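Local coordinates for uncharacterized protein BF1531 (Bacteroides fragilis, PDB 3SLR) that is of unknown function but carries a magnesium-binding HAD-type phosphatase domain, and may hydrolyse ester bonds, at residues F328-L334 / V348-P354. Numbering follows the deposited sequence.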
# COMPACT_ATOMS: atom_id res chain seq x y z
N PHE A 328 8.94 17.44 6.30
CA PHE A 328 8.35 16.73 7.42
C PHE A 328 7.30 15.75 6.91
O PHE A 328 7.15 14.66 7.44
CB PHE A 328 7.73 17.70 8.45
CG PHE A 328 8.75 18.46 9.25
CD1 PHE A 328 9.53 17.82 10.21
CD2 PHE A 328 8.93 19.82 9.05
CE1 PHE A 328 10.48 18.53 10.94
CE2 PHE A 328 9.88 20.53 9.77
CZ PHE A 328 10.65 19.89 10.73
N ASP A 329 6.59 16.15 5.86
CA ASP A 329 5.55 15.31 5.28
C ASP A 329 6.11 14.14 4.46
O ASP A 329 5.34 13.36 3.89
CB ASP A 329 4.54 16.14 4.48
CG ASP A 329 5.18 16.96 3.37
OD1 ASP A 329 6.36 17.35 3.48
OD2 ASP A 329 4.49 17.24 2.37
N SER A 330 7.43 13.99 4.44
CA SER A 330 8.04 12.82 3.82
C SER A 330 8.57 11.86 4.88
O SER A 330 9.29 10.91 4.57
CB SER A 330 9.17 13.22 2.86
OG SER A 330 10.37 13.52 3.56
N MSE A 331 8.22 12.13 6.14
CA MSE A 331 8.77 11.37 7.28
C MSE A 331 7.75 10.50 7.99
O MSE A 331 6.58 10.87 8.12
CB MSE A 331 9.39 12.32 8.30
CG MSE A 331 10.62 13.01 7.81
SE MSE A 331 11.23 14.40 9.05
CE MSE A 331 13.05 14.43 8.37
N VAL A 332 8.22 9.34 8.45
CA VAL A 332 7.43 8.43 9.27
C VAL A 332 8.17 8.24 10.59
O VAL A 332 9.36 8.00 10.60
CB VAL A 332 7.29 7.06 8.59
CG1 VAL A 332 6.51 6.10 9.48
CG2 VAL A 332 6.61 7.19 7.25
N PHE A 333 7.46 8.35 11.71
CA PHE A 333 8.06 8.19 13.03
C PHE A 333 7.41 7.04 13.79
O PHE A 333 6.19 7.04 13.98
CB PHE A 333 7.93 9.50 13.81
CG PHE A 333 8.33 9.40 15.27
CD1 PHE A 333 9.61 9.02 15.64
CD2 PHE A 333 7.42 9.75 16.27
CE1 PHE A 333 9.98 8.95 16.98
CE2 PHE A 333 7.79 9.69 17.61
CZ PHE A 333 9.06 9.29 17.96
N LEU A 334 8.22 6.06 14.20
CA LEU A 334 7.76 4.90 14.96
C LEU A 334 8.26 4.90 16.40
O LEU A 334 9.47 4.91 16.64
CB LEU A 334 8.20 3.61 14.27
CG LEU A 334 7.67 3.39 12.85
CD1 LEU A 334 8.24 2.09 12.28
CD2 LEU A 334 6.16 3.35 12.85
N VAL A 348 4.76 18.48 15.52
CA VAL A 348 5.40 18.48 14.21
C VAL A 348 4.40 18.02 13.15
O VAL A 348 4.49 16.90 12.65
CB VAL A 348 6.65 17.58 14.17
CG1 VAL A 348 7.54 17.97 13.00
CG2 VAL A 348 7.42 17.66 15.49
N PRO A 349 3.43 18.88 12.80
CA PRO A 349 2.45 18.47 11.79
C PRO A 349 3.13 18.03 10.50
O PRO A 349 4.14 18.61 10.12
CB PRO A 349 1.65 19.75 11.53
CG PRO A 349 1.78 20.54 12.78
CD PRO A 349 3.14 20.21 13.36
N GLY A 350 2.58 17.01 9.85
CA GLY A 350 3.17 16.55 8.60
C GLY A 350 3.84 15.20 8.76
O GLY A 350 3.78 14.35 7.87
N VAL A 351 4.52 15.01 9.89
CA VAL A 351 5.12 13.72 10.17
C VAL A 351 4.03 12.68 10.40
O VAL A 351 3.08 12.92 11.16
CB VAL A 351 6.08 13.79 11.38
CG1 VAL A 351 6.71 12.44 11.64
CG2 VAL A 351 7.16 14.83 11.14
N THR A 352 4.15 11.54 9.73
CA THR A 352 3.22 10.44 9.90
C THR A 352 3.66 9.62 11.11
O THR A 352 4.80 9.19 11.20
CB THR A 352 3.15 9.57 8.63
OG1 THR A 352 2.66 10.38 7.56
CG2 THR A 352 2.24 8.35 8.83
N VAL A 353 2.74 9.44 12.06
CA VAL A 353 3.04 8.75 13.30
C VAL A 353 2.08 7.57 13.51
O VAL A 353 1.02 7.73 14.11
CB VAL A 353 2.95 9.70 14.51
CG1 VAL A 353 3.46 9.01 15.77
CG2 VAL A 353 3.74 10.99 14.25
N PRO A 354 2.45 6.40 12.99
CA PRO A 354 1.55 5.24 13.08
C PRO A 354 1.21 4.87 14.51
O PRO A 354 2.06 4.92 15.40
CB PRO A 354 2.35 4.13 12.41
CG PRO A 354 3.15 4.86 11.38
CD PRO A 354 3.57 6.14 12.08
O HOH W 1 4.66 5.51 15.83
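T352 bridges V332 at the edge of the parallel sheet in the phosphatase domain, which has the HAD-type, Rossmann-like fold. Strand 331-334 is one of the two outer strands of this four-stranded sheet, bonded through V332 and L334 to strand 224-227; helix 338-347 then carries the chain back, and residues 348-354 run parallel to the strand along its other edge, with T352 in a single bridge to V332. Both backbone bonds belong to T352: its N donates to M331 O (3.0 Å), while its O receives F333 N at 2.8 Å.

Side chains continue the contact at both ends. V348 CG1 lies over one face of the F328 ring, 3.4 Å from CD1, and V351 CG2 meets the same ring obliquely. V351 spreads its two methyls: with CG1 anti to the backbone N (chi1 -179°), that branch reaches F333 CB at 3.9 Å and leaves CG2 for F328. F333 and V353 lie side by side, pointing the same way onto V344 of helix 338-347. Beyond them P354 packs across L334, CG to CD2 3.7 Å.

The bend into this run is a type II turn from V348 to V351, with G350 at positive phi; G350 O takes a CA-H...O contact from D329. K222 NZ bonds both M331 O and T352 OG1, tying the bridge to the chain just before strand 224-227. That neighbouring strand leads to the magnesium ligands D228 and D230. At the far end one water donates to F333 O (2.8 Å) and to P354 O (2.7 Å), joining the two backbones.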